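Local coordinates for protein lactaldehyde dehydrogenase (Methanocaldococcus jannaschii, PDB 3PQA) that oxidises lactaldehyde to lactate with NAD, which it prefers to NADP, as a step in the biosynthesis of coenzyme F420, at residues N18-E23 and G305-E310; E75-L80 and K89-E94; V301-N306 and K311-P316. All coordinates share one frame; numbering follows the deposited sequence.

Contact 1 (N18-E23 and G305-E310); sequences NPYSLE and GNPLDE
Y20 lays its phenol ring across the G305-N306 peptide and the side chain of N306, and supplies nearly all of the 18-23 side of the contact. The packing is CH-pi and van der Waals in kind. N306 CA stands over one ring face, 3.7 Å from the centroid of the Y20 ring and 16° off its normal. The amide of N306 lies nearly flat on the phenol, the two planes 22° apart, with Y20 CE2 3.8 Å from N306 CG. Y20 CE1 meets N306 N at 3.4 Å, while P307 CD packs at 3.8 Å from Y20 CG. With CG anti to the backbone N (chi1 -175°), the ring of Y20 is carried out from its own loop to the other.

No hydrogen bond crosses directly; one water accepts from N306 N at 2.9 Å and makes only a weak contact with Y20 OH. Other polar bonds fix each loop internally. N18 OD1 takes Y20 N at 2.8 Å, in the carbonyl plane, as an Asx turn, and S21 N from above that plane, as an Asx motif; together they hold the base of the tyrosine. N306 OD1 accepts L308 N in a second Asx turn, within the type I beta turn N306 to D309, which keeps its amide turned to the ring.

An alanine in place of Y20 would probably leave N306 and P307 without their aromatic cover and the water with one mate fewer. The turn of the beta hairpin of strands 14-17 and 24-28 thus rests on the 305-310 loop: two turns, each braced by its own hydrogen bonds, meet through aromatic and apolar contact.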
ATOM      1  N   ASN B  18     -20.174 -27.276  32.681  1.00 16.10           N
ATOM      2  CA  ASN B  18     -19.737 -26.046  33.354  1.00 16.35           C
ATOM      3  C   ASN B  18     -18.432 -26.377  34.080  1.00 16.85           C
ATOM      4  O   ASN B  18     -18.440 -27.225  34.972  1.00 16.75           O
ATOM      5  CB  ASN B  18     -20.833 -25.595  34.334  1.00 17.30           C
ATOM      6  CG  ASN B  18     -20.444 -24.373  35.173  1.00 16.48           C
ATOM      7  OD1 ASN B  18     -19.280 -24.159  35.512  1.00 17.37           O
ATOM      8  ND2 ASN B  18     -21.452 -23.592  35.551  1.00 17.38           N
ATOM      9  N   PRO B  19     -17.301 -25.739  33.699  1.00 17.53           N
ATOM     10  CA  PRO B  19     -16.035 -26.207  34.286  1.00 17.95           C
ATOM     11  C   PRO B  19     -15.843 -25.862  35.766  1.00 18.16           C
ATOM     12  O   PRO B  19     -14.938 -26.417  36.401  1.00 18.16           O
ATOM     13  CB  PRO B  19     -14.957 -25.526  33.431  1.00 18.12           C
ATOM     14  CG  PRO B  19     -15.633 -24.345  32.835  1.00 18.12           C
ATOM     15  CD  PRO B  19     -17.085 -24.697  32.672  1.00 17.94           C
ATOM     16  N   TYR B  20     -16.673 -24.963  36.298  1.00 18.83           N
ATOM     17  CA  TYR B  20     -16.585 -24.575  37.704  1.00 19.95           C
ATOM     18  C   TYR B  20     -17.369 -25.532  38.602  1.00 20.68           C
ATOM     19  O   TYR B  20     -16.865 -25.972  39.631  1.00 20.89           O
ATOM     20  CB  TYR B  20     -17.046 -23.133  37.934  1.00 20.87           C
ATOM     21  CG  TYR B  20     -16.851 -22.686  39.371  1.00 22.08           C
ATOM     22  CD1 TYR B  20     -15.583 -22.333  39.841  1.00 21.04           C
ATOM     23  CD2 TYR B  20     -17.923 -22.640  40.266  1.00 21.03           C
ATOM     24  CE1 TYR B  20     -15.386 -21.927  41.162  1.00 22.19           C
ATOM     25  CE2 TYR B  20     -17.735 -22.242  41.599  1.00 22.16           C
ATOM     26  CZ  TYR B  20     -16.462 -21.880  42.031  1.00 21.15           C
ATOM     27  OH  TYR B  20     -16.237 -21.479  43.334  1.00 22.22           O
ATOM     28  N   SER B  21     -18.596 -25.848  38.202  1.00 20.62           N
ATOM     29  CA  SER B  21     -19.476 -26.713  38.996  1.00 20.46           C
ATOM     30  C   SER B  21     -19.380 -28.175  38.571  1.00 20.68           C
ATOM     31  O   SER B  21     -19.768 -29.076  39.323  1.00 21.02           O
ATOM     32  CB  SER B  21     -20.925 -26.232  38.886  1.00 20.73           C
ATOM     33  OG  SER B  21     -21.435 -26.455  37.579  1.00 21.55           O
ATOM     34  N   LEU B  22     -18.873 -28.398  37.360  1.00 21.21           N
ATOM     35  CA  LEU B  22     -18.788 -29.730  36.740  1.00 22.22           C
ATOM     36  C   LEU B  22     -20.158 -30.325  36.393  1.00 22.40           C
ATOM     37  O   LEU B  22     -20.263 -31.488  35.993  1.00 22.32           O
ATOM     38  CB  LEU B  22     -17.909 -30.684  37.568  1.00 23.44           C
ATOM     39  CG  LEU B  22     -16.500 -30.135  37.847  1.00 23.29           C
ATOM     40  CD1 LEU B  22     -15.706 -31.103  38.723  1.00 23.63           C
ATOM     41  CD2 LEU B  22     -15.738 -29.807  36.556  1.00 23.57           C
ATOM     42  N   GLU B  23     -21.189 -29.494  36.507  1.00 22.59           N
ATOM     43  CA  GLU B  23     -22.543 -29.847  36.096  1.00 24.20           C
ATOM     44  C   GLU B  23     -22.680 -29.844  34.580  1.00 22.30           C
ATOM     45  O   GLU B  23     -22.035 -29.041  33.886  1.00 21.86           O
ATOM     46  CB  GLU B  23     -23.553 -28.874  36.709  1.00 27.77           C
ATOM     47  CG  GLU B  23     -23.590 -28.931  38.232  1.00 30.87           C
ATOM     48  CD  GLU B  23     -24.798 -28.239  38.822  1.00 29.20           C
ATOM     49  OE1 GLU B  23     -25.041 -27.063  38.482  1.00 31.05           O
ATOM     50  OE2 GLU B  23     -25.506 -28.873  39.639  1.00 31.15           O
ATOM     51  N   GLY B 305     -12.022 -18.127  42.010  1.00 18.67           N
ATOM     52  CA  GLY B 305     -13.354 -18.632  42.320  1.00 17.64           C
ATOM     53  C   GLY B 305     -14.321 -18.664  41.159  1.00 16.82           C
ATOM     54  O   GLY B 305     -13.913 -18.838  40.006  1.00 16.44           O
ATOM     55  N   ASN B 306     -15.606 -18.519  41.493  1.00 16.95           N
ATOM     56  CA  ASN B 306     -16.720 -18.632  40.556  1.00 17.74           C
ATOM     57  C   ASN B 306     -16.659 -17.528  39.496  1.00 16.88           C
ATOM     58  O   ASN B 306     -16.683 -16.346  39.842  1.00 16.85           O
ATOM     59  CB  ASN B 306     -18.046 -18.561  41.327  1.00 19.54           C
ATOM     60  CG  ASN B 306     -19.249 -18.986  40.493  1.00 19.77           C
ATOM     61  OD1 ASN B 306     -19.249 -18.891  39.260  1.00 19.77           O
ATOM     62  ND2 ASN B 306     -20.289 -19.456  41.171  1.00 19.81           N
ATOM     63  N   PRO B 307     -16.580 -17.916  38.205  1.00 16.30           N
ATOM     64  CA  PRO B 307     -16.468 -16.926  37.127  1.00 16.29           C
ATOM     65  C   PRO B 307     -17.672 -15.994  37.023  1.00 16.47           C
ATOM     66  O   PRO B 307     -17.547 -14.905  36.456  1.00 16.66           O
ATOM     67  CB  PRO B 307     -16.333 -17.773  35.853  1.00 16.53           C
ATOM     68  CG  PRO B 307     -16.434 -19.169  36.229  1.00 16.61           C
ATOM     69  CD  PRO B 307     -16.443 -19.301  37.718  1.00 16.42           C
ATOM     70  N   LEU B 308     -18.819 -16.406  37.577  1.00 17.17           N
ATOM     71  CA  LEU B 308     -20.017 -15.550  37.577  1.00 18.62           C
ATOM     72  C   LEU B 308     -19.948 -14.397  38.579  1.00 19.11           C
ATOM     73  O   LEU B 308     -20.703 -13.430  38.464  1.00 19.51           O
ATOM     74  CB  LEU B 308     -21.290 -16.375  37.804  1.00 20.43           C
ATOM     75  CG  LEU B 308     -21.893 -17.082  36.587  1.00 20.95           C
ATOM     76  CD1 LEU B 308     -23.056 -17.963  37.013  1.00 20.64           C
ATOM     77  CD2 LEU B 308     -22.332 -16.080  35.495  1.00 20.60           C
ATOM     78  N   ASP B 309     -19.056 -14.515  39.566  1.00 19.65           N
ATOM     79  CA  ASP B 309     -18.864 -13.467  40.573  1.00 20.85           C
ATOM     80  C   ASP B 309     -18.101 -12.307  39.954  1.00 20.65           C
ATOM     81  O   ASP B 309     -17.036 -12.497  39.354  1.00 20.59           O
ATOM     82  CB  ASP B 309     -18.114 -14.016  41.791  1.00 23.15           C
ATOM     83  CG  ASP B 309     -18.242 -13.131  43.034  1.00 24.83           C
ATOM     84  OD1 ASP B 309     -18.182 -11.886  42.930  1.00 23.44           O
ATOM     85  OD2 ASP B 309     -18.376 -13.700  44.142  1.00 23.47           O
ATOM     86  N   GLU B 310     -18.655 -11.108  40.106  1.00 21.29           N
ATOM     87  CA  GLU B 310     -18.046  -9.886  39.584  1.00 22.19           C
ATOM     88  C   GLU B 310     -16.645  -9.659  40.165  1.00 22.45           C
ATOM     89  O   GLU B 310     -15.814  -8.991  39.555  1.00 22.75           O
ATOM     90  CB  GLU B 310     -18.935  -8.666  39.867  1.00 22.68           C
ATOM     91  CG  GLU B 310     -20.334  -8.694  39.235  1.00 23.41           C
ATOM     92  CD  GLU B 310     -20.324  -8.513  37.715  1.00 22.76           C
ATOM     93  OE1 GLU B 310     -19.359  -7.929  37.177  1.00 23.40           O
ATOM     94  OE2 GLU B 310     -21.283  -8.972  37.060  1.00 23.38           O
TER
HETATM   95  O   HOH W   1     -16.026 -18.157  44.380  1.00 28.82           O

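Contact 2 (E75-L80 and K89-E94); sequences ELAKIL and KQARVE
A77 and A91 face each other where helix 73-84 meets helix 88-111, and their small side chains let the backbones come close. The methyl groups A77 CB and A91 CB are 4.0 Å apart, and A91 CB also reaches the carbonyl oxygen A77 O at 3.2 Å. On the next turn L80 CB lies 3.7 Å from A91 CB, so the alanine methyl fits between A77 and L80. The short segments pass with their axes 8.2 Å apart at a crossing angle of 125°, an approach that alanine suits: two consecutive helices, joined by a short connection, cross steeply and pack on their smallest side chains.

Two longer side chains close the sides. R92 lends its aliphatic part: CG touches A77 CB at 3.9 Å, and the chain then runs extended to NE. E94, its CG anti to the backbone N (chi1 -177°) and its chain straight beyond, crosses L80 at about a right angle, and E94 OE1 comes to 3.6 Å from L80 CD1. Methylene groups and a carboxylate therefore border the leucine and alanines.

Further out, the charged ends are held by partners beyond the two segments. E94 OE1 forms a salt bridge with K86 NZ, and OE2 accepts from the backbone N atoms of L144 and N145, which ties this buried carboxylate to the start of helix 145-156. R92 NH2 pairs with E310 and NE with E74; E74, also in a long, weak ion pair with K78, probably eases the like charges of R92 and K78. L80 also packs on P143 and on V172 of helix 171-186.

No hydrogen bond joins the two segments directly: apolar contact brings the helices together, while the compensated charges of R92 and E94 link the pair to the 305-310 loop and to the start of helix 145-156.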
ATOM      1  N   GLU B  75     -26.004 -11.517  27.924  1.00 17.58           N
ATOM      2  CA  GLU B  75     -26.331 -12.925  27.749  1.00 19.10           C
ATOM      3  C   GLU B  75     -25.140 -13.717  27.228  1.00 17.23           C
ATOM      4  O   GLU B  75     -24.841 -14.803  27.736  1.00 17.14           O
ATOM      5  CB  GLU B  75     -27.524 -13.096  26.804  1.00 23.92           C
ATOM      6  CG  GLU B  75     -28.049 -14.528  26.724  1.00 27.09           C
ATOM      7  CD  GLU B  75     -29.133 -14.726  25.674  1.00 25.41           C
ATOM      8  OE1 GLU B  75     -29.376 -15.893  25.301  1.00 27.60           O
ATOM      9  OE2 GLU B  75     -29.748 -13.729  25.219  1.00 27.49           O
ATOM     10  N   LEU B  76     -24.463 -13.184  26.207  1.00 15.55           N
ATOM     11  CA  LEU B  76     -23.326 -13.894  25.627  1.00 14.87           C
ATOM     12  C   LEU B  76     -22.167 -13.965  26.619  1.00 14.39           C
ATOM     13  O   LEU B  76     -21.483 -14.990  26.707  1.00 14.78           O
ATOM     14  CB  LEU B  76     -22.891 -13.244  24.306  1.00 15.56           C
ATOM     15  CG  LEU B  76     -23.905 -13.323  23.154  1.00 15.39           C
ATOM     16  CD1 LEU B  76     -23.402 -12.456  22.002  1.00 15.62           C
ATOM     17  CD2 LEU B  76     -24.158 -14.750  22.685  1.00 15.66           C
ATOM     18  N   ALA B  77     -21.959 -12.881  27.367  1.00 14.55           N
ATOM     19  CA  ALA B  77     -20.921 -12.855  28.404  1.00 15.01           C
ATOM     20  C   ALA B  77     -21.173 -13.918  29.474  1.00 15.66           C
ATOM     21  O   ALA B  77     -20.230 -14.567  29.924  1.00 15.61           O
ATOM     22  CB  ALA B  77     -20.813 -11.475  29.037  1.00 15.44           C
ATOM     23  N   LYS B  78     -22.438 -14.093  29.866  1.00 16.49           N
ATOM     24  CA  LYS B  78     -22.811 -15.104  30.875  1.00 17.92           C
ATOM     25  C   LYS B  78     -22.539 -16.516  30.377  1.00 16.67           C
ATOM     26  O   LYS B  78     -22.063 -17.369  31.130  1.00 16.42           O
ATOM     27  CB  LYS B  78     -24.289 -14.986  31.285  1.00 21.76           C
ATOM     28  CG  LYS B  78     -24.697 -13.667  31.916  1.00 23.93           C
ATOM     29  CD  LYS B  78     -24.209 -13.524  33.340  1.00 22.87           C
ATOM     30  CE  LYS B  78     -25.073 -12.540  34.115  1.00 24.02           C
ATOM     31  NZ  LYS B  78     -24.423 -12.264  35.426  1.00 23.27           N
ATOM     32  N   ILE B  79     -22.836 -16.756  29.100  1.00 15.83           N
ATOM     33  CA  ILE B  79     -22.546 -18.045  28.493  1.00 15.63           C
ATOM     34  C   ILE B  79     -21.042 -18.347  28.545  1.00 14.67           C
ATOM     35  O   ILE B  79     -20.652 -19.467  28.857  1.00 14.59           O
ATOM     36  CB  ILE B  79     -23.094 -18.153  27.050  1.00 16.62           C
ATOM     37  CG1 ILE B  79     -24.628 -18.245  27.076  1.00 17.38           C
ATOM     38  CG2 ILE B  79     -22.521 -19.398  26.353  1.00 17.37           C
ATOM     39  CD1 ILE B  79     -25.312 -17.847  25.758  1.00 16.79           C
ATOM     40  N   LEU B  80     -20.205 -17.351  28.252  1.00 14.37           N
ATOM     41  CA  LEU B  80     -18.756 -17.532  28.377  1.00 14.18           C
ATOM     42  C   LEU B  80     -18.357 -17.906  29.809  1.00 14.57           C
ATOM     43  O   LEU B  80     -17.523 -18.782  30.016  1.00 14.94           O
ATOM     44  CB  LEU B  80     -17.990 -16.289  27.901  1.00 14.51           C
ATOM     45  CG  LEU B  80     -18.065 -16.031  26.387  1.00 14.36           C
ATOM     46  CD1 LEU B  80     -17.455 -14.666  26.049  1.00 14.46           C
ATOM     47  CD2 LEU B  80     -17.348 -17.121  25.630  1.00 14.48           C
ATOM     48  N   LYS B  89     -16.159 -10.366  33.988  1.00 16.77           N
ATOM     49  CA  LYS B  89     -15.512  -9.139  33.491  1.00 17.77           C
ATOM     50  C   LYS B  89     -14.690  -9.361  32.206  1.00 17.11           C
ATOM     51  O   LYS B  89     -14.723  -8.538  31.287  1.00 17.24           O
ATOM     52  CB  LYS B  89     -14.659  -8.499  34.586  1.00 21.15           C
ATOM     53  CG  LYS B  89     -15.486  -7.864  35.715  1.00 22.66           C
ATOM     54  CD  LYS B  89     -14.613  -7.118  36.730  1.00 22.95           C
ATOM     55  CE  LYS B  89     -13.629  -8.065  37.422  1.00 23.13           C
ATOM     56  NZ  LYS B  89     -13.134  -7.516  38.718  1.00 23.75           N
ATOM     57  N   GLN B  90     -13.965 -10.477  32.147  1.00 16.71           N
ATOM     58  CA  GLN B  90     -13.203 -10.865  30.955  1.00 17.17           C
ATOM     59  C   GLN B  90     -14.106 -11.328  29.815  1.00 15.17           C
ATOM     60  O   GLN B  90     -13.798 -11.108  28.634  1.00 14.91           O
ATOM     61  CB  GLN B  90     -12.192 -11.951  31.300  1.00 20.73           C
ATOM     62  CG  GLN B  90     -11.088 -11.490  32.249  1.00 23.20           C
ATOM     63  CD  GLN B  90     -10.231 -12.641  32.705  1.00 21.89           C
ATOM     64  OE1 GLN B  90      -9.812 -13.481  31.898  1.00 23.11           O
ATOM     65  NE2 GLN B  90      -9.963 -12.698  34.011  1.00 23.23           N
ATOM     66  N   ALA B  91     -15.220 -11.970  30.164  1.00 14.12           N
ATOM     67  CA  ALA B  91     -16.211 -12.383  29.174  1.00 14.02           C
ATOM     68  C   ALA B  91     -16.779 -11.177  28.426  1.00 13.80           C
ATOM     69  O   ALA B  91     -16.947 -11.223  27.202  1.00 13.95           O
ATOM     70  CB  ALA B  91     -17.314 -13.186  29.829  1.00 14.16           C
ATOM     71  N   ARG B  92     -17.055 -10.101  29.161  1.00 14.06           N
ATOM     72  CA  ARG B  92     -17.616  -8.878  28.566  1.00 14.78           C
ATOM     73  C   ARG B  92     -16.660  -8.266  27.553  1.00 13.63           C
ATOM     74  O   ARG B  92     -17.077  -7.852  26.461  1.00 14.19           O
ATOM     75  CB  ARG B  92     -17.986  -7.837  29.637  1.00 17.23           C
ATOM     76  CG  ARG B  92     -19.109  -8.289  30.548  1.00 18.17           C
ATOM     77  CD  ARG B  92     -19.585  -7.211  31.514  1.00 18.05           C
ATOM     78  NE  ARG B  92     -20.656  -7.761  32.347  1.00 18.61           N
ATOM     79  CZ  ARG B  92     -20.581  -7.948  33.665  1.00 18.46           C
ATOM     80  NH1 ARG B  92     -19.505  -7.588  34.349  1.00 18.79           N
ATOM     81  NH2 ARG B  92     -21.614  -8.482  34.306  1.00 18.84           N
ATOM     82  N   VAL B  93     -15.383  -8.217  27.934  1.00 13.19           N
ATOM     83  CA  VAL B  93     -14.309  -7.775  27.053  1.00 13.14           C
ATOM     84  C   VAL B  93     -14.241  -8.609  25.765  1.00 12.83           C
ATOM     85  O   VAL B  93     -14.205  -8.035  24.671  1.00 13.42           O
ATOM     86  CB  VAL B  93     -12.937  -7.660  27.787  1.00 14.20           C
ATOM     87  CG1 VAL B  93     -11.811  -7.337  26.796  1.00 15.92           C
ATOM     88  CG2 VAL B  93     -13.006  -6.558  28.891  1.00 15.91           C
ATOM     89  N   GLU B  94     -14.285  -9.940  25.871  1.00 12.73           N
ATOM     90  CA  GLU B  94     -14.307 -10.767  24.650  1.00 13.21           C
ATOM     91  C   GLU B  94     -15.505 -10.419  23.742  1.00 12.01           C
ATOM     92  O   GLU B  94     -15.356 -10.282  22.520  1.00 12.65           O
ATOM     93  CB  GLU B  94     -14.282 -12.282  24.940  1.00 14.78           C
ATOM     94  CG  GLU B  94     -14.225 -13.100  23.634  1.00 17.81           C
ATOM     95  CD  GLU B  94     -14.232 -14.606  23.800  1.00 15.39           C
ATOM     96  OE1 GLU B  94     -14.015 -15.122  24.919  1.00 18.02           O
ATOM     97  OE2 GLU B  94     -14.450 -15.283  22.768  1.00 17.92           O
TER

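Contact 3 (V301-N306 and K311-P316); sequences VLNVGN and KTDVGP
Within the long loop between helix 288-300 and helix 320-335 the chain folds back on itself, and a single beta bridge pairs V304 with V314. The backbone bonds gather on N303 O, which takes two donors: D313 N at 2.7 Å, in the carbonyl plane on a lone pair, and V314 N at 2.9 Å. On the other side of V304, G305 N gives to V314 O, and V304 CA adds a CA-H...O contact to the same oxygen.

Side chains extend the pairing at both ends. D313 OD2 accepts N303 N at 2.8 Å, almost straight at 176°, through its anti lone pair; CG beside the backbone N (chi1 -66°) turns the carboxylate toward N303. N303 ND2 in turn reaches the carbonyl oxygen K311 O at 3.3 Å, tilted from the carbonyl plane, and the N303 amide plane is only 7° from that of the D313 carboxylate.

Such an isolated bridge clips a loop shut without making a sheet, and here it is supplemented by side-chain bonds. T312 gives one: its OG1 donates to N306 O at 2.6 Å from above the carbonyl plane, while CG2 rests near G305 O.

Apolar groups fill the flank, with L302 CD1 4.2 Å from V314 CG2. Valine and leucine suit this flank because L302 and V304 continue onto P353 of strand 350-357, whereas V314 packs on A271.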
ATOM      1  N   VAL B 301      -3.019 -11.906  46.103  1.00 22.88           N
ATOM      2  CA  VAL B 301      -4.266 -11.226  46.428  1.00 22.60           C
ATOM      3  C   VAL B 301      -5.332 -11.390  45.340  1.00 21.80           C
ATOM      4  O   VAL B 301      -6.413 -10.825  45.446  1.00 22.21           O
ATOM      5  CB  VAL B 301      -4.034  -9.724  46.781  1.00 23.09           C
ATOM      6  CG1 VAL B 301      -3.074  -9.597  47.963  1.00 23.95           C
ATOM      7  CG2 VAL B 301      -3.525  -8.945  45.574  1.00 23.97           C
ATOM      8  N   LEU B 302      -5.019 -12.171  44.304  1.00 20.55           N
ATOM      9  CA  LEU B 302      -5.999 -12.468  43.255  1.00 19.39           C
ATOM     10  C   LEU B 302      -7.167 -13.277  43.811  1.00 19.18           C
ATOM     11  O   LEU B 302      -6.983 -14.150  44.658  1.00 18.85           O
ATOM     12  CB  LEU B 302      -5.350 -13.199  42.075  1.00 19.49           C
ATOM     13  CG  LEU B 302      -4.241 -12.492  41.281  1.00 19.50           C
ATOM     14  CD1 LEU B 302      -3.581 -13.492  40.325  1.00 19.46           C
ATOM     15  CD2 LEU B 302      -4.753 -11.263  40.511  1.00 19.50           C
ATOM     16  N   ASN B 303      -8.368 -12.954  43.349  1.00 19.87           N
ATOM     17  CA  ASN B 303      -9.551 -13.692  43.752  1.00 20.54           C
ATOM     18  C   ASN B 303      -9.807 -14.852  42.807  1.00 19.45           C
ATOM     19  O   ASN B 303     -10.116 -14.669  41.615  1.00 19.27           O
ATOM     20  CB  ASN B 303     -10.780 -12.778  43.867  1.00 23.12           C
ATOM     21  CG  ASN B 303     -10.618 -11.708  44.932  1.00 25.13           C
ATOM     22  OD1 ASN B 303     -10.193 -11.982  46.056  1.00 23.47           O
ATOM     23  ND2 ASN B 303     -10.972 -10.475  44.584  1.00 23.51           N
ATOM     24  N   VAL B 304      -9.673 -16.048  43.364  1.00 19.02           N
ATOM     25  CA  VAL B 304      -9.817 -17.288  42.635  1.00 19.31           C
ATOM     26  C   VAL B 304     -11.172 -17.879  43.001  1.00 19.46           C
ATOM     27  O   VAL B 304     -11.458 -18.102  44.169  1.00 19.66           O
ATOM     28  CB  VAL B 304      -8.680 -18.265  43.019  1.00 19.07           C
ATOM     29  CG1 VAL B 304      -8.732 -19.533  42.172  1.00 19.06           C
ATOM     30  CG2 VAL B 304      -7.318 -17.569  42.900  1.00 19.09           C
ATOM     31  N   GLY B 305     -12.022 -18.127  42.010  1.00 18.67           N
ATOM     32  CA  GLY B 305     -13.354 -18.632  42.320  1.00 17.64           C
ATOM     33  C   GLY B 305     -14.321 -18.664  41.159  1.00 16.82           C
ATOM     34  O   GLY B 305     -13.913 -18.838  40.006  1.00 16.44           O
ATOM     35  N   ASN B 306     -15.606 -18.519  41.493  1.00 16.95           N
ATOM     36  CA  ASN B 306     -16.720 -18.632  40.556  1.00 17.74           C
ATOM     37  C   ASN B 306     -16.659 -17.528  39.496  1.00 16.88           C
ATOM     38  O   ASN B 306     -16.683 -16.346  39.842  1.00 16.85           O
ATOM     39  CB  ASN B 306     -18.046 -18.561  41.327  1.00 19.54           C
ATOM     40  CG  ASN B 306     -19.249 -18.986  40.493  1.00 19.77           C
ATOM     41  OD1 ASN B 306     -19.249 -18.891  39.260  1.00 19.77           O
ATOM     42  ND2 ASN B 306     -20.289 -19.456  41.171  1.00 19.81           N
ATOM     43  N   LYS B 311     -16.386 -10.224  41.341  1.00 23.13           N
ATOM     44  CA  LYS B 311     -15.105 -10.022  42.013  1.00 25.10           C
ATOM     45  C   LYS B 311     -14.004 -10.999  41.565  1.00 23.35           C
ATOM     46  O   LYS B 311     -12.827 -10.793  41.884  1.00 23.27           O
ATOM     47  CB  LYS B 311     -15.267 -10.102  43.541  1.00 29.46           C
ATOM     48  CG  LYS B 311     -16.354  -9.212  44.143  1.00 30.85           C
ATOM     49  CD  LYS B 311     -16.191  -9.176  45.665  1.00 30.74           C
ATOM     50  CE  LYS B 311     -17.513  -8.996  46.405  1.00 31.16           C
ATOM     51  NZ  LYS B 311     -18.038  -7.598  46.300  1.00 31.16           N
ATOM     52  N   THR B 312     -14.381 -12.054  40.845  1.00 21.42           N
ATOM     53  CA  THR B 312     -13.436 -13.120  40.502  1.00 20.11           C
ATOM     54  C   THR B 312     -12.377 -12.657  39.493  1.00 19.70           C
ATOM     55  O   THR B 312     -12.704 -12.087  38.446  1.00 19.93           O
ATOM     56  CB  THR B 312     -14.162 -14.384  39.998  1.00 19.24           C
ATOM     57  OG1 THR B 312     -14.910 -14.971  41.078  1.00 19.19           O
ATOM     58  CG2 THR B 312     -13.171 -15.409  39.473  1.00 19.07           C
ATOM     59  N   ASP B 313     -11.112 -12.892  39.830  1.00 19.05           N
ATOM     60  CA  ASP B 313      -9.997 -12.586  38.932  1.00 18.81           C
ATOM     61  C   ASP B 313      -9.612 -13.805  38.115  1.00 18.10           C
ATOM     62  O   ASP B 313      -9.261 -13.675  36.948  1.00 17.31           O
ATOM     63  CB  ASP B 313      -8.773 -12.129  39.724  1.00 19.79           C
ATOM     64  CG  ASP B 313      -8.992 -10.809  40.431  1.00 19.57           C
ATOM     65  OD1 ASP B 313      -9.447  -9.844  39.780  1.00 19.92           O
ATOM     66  OD2 ASP B 313      -8.692 -10.736  41.636  1.00 19.92           O
ATOM     67  N   VAL B 314      -9.673 -14.984  38.744  1.00 17.28           N
ATOM     68  CA  VAL B 314      -9.232 -16.248  38.143  1.00 16.64           C
ATOM     69  C   VAL B 314     -10.282 -17.342  38.340  1.00 16.21           C
ATOM     70  O   VAL B 314     -10.599 -17.709  39.479  1.00 16.41           O
ATOM     71  CB  VAL B 314      -7.883 -16.738  38.768  1.00 16.61           C
ATOM     72  CG1 VAL B 314      -7.409 -18.047  38.113  1.00 16.48           C
ATOM     73  CG2 VAL B 314      -6.827 -15.663  38.656  1.00 16.48           C
ATOM     74  N   GLY B 315     -10.819 -17.847  37.231  1.00 15.41           N
ATOM     75  CA  GLY B 315     -11.752 -18.975  37.267  1.00 14.89           C
ATOM     76  C   GLY B 315     -11.051 -20.311  37.070  1.00 14.28           C
ATOM     77  O   GLY B 315      -9.814 -20.391  37.112  1.00 14.61           O
ATOM     78  N   PRO B 316     -11.832 -21.377  36.844  1.00 14.85           N
ATOM     79  CA  PRO B 316     -11.247 -22.704  36.701  1.00 15.46           C
ATOM     80  C   PRO B 316     -10.581 -22.934  35.334  1.00 15.95           C
ATOM     81  O   PRO B 316     -10.838 -22.189  34.374  1.00 15.90           O
ATOM     82  CB  PRO B 316     -12.464 -23.612  36.813  1.00 15.58           C
ATOM     83  CG  PRO B 316     -13.559 -22.800  36.162  1.00 16.11           C
ATOM     84  CD  PRO B 316     -13.290 -21.385  36.607  1.00 15.48           C
TER

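Contact 2 is the buried one, a helix-helix junction of alanines and leucine; contacts 1 and 3 lie nearer the surface, their centres about 10 Å apart, in loops. Contacts 1 and 3 share G305 and N306: residues 301-306 are bridged to 311-316, and the turn of 18-23 packs on the same loop, P19 and Y20 touching P316. Contact 2 meets contact 1 through the salt bridge of R92 NH2 with E310 OE2, 2.8 Å, and L308 on K78; it meets contact 3 by packing, Q90 beside D313. Chemistry follows place: methyl contact between helices, backbone and side-chain hydrogen bonds within one loop, and an aromatic cover between separate loops.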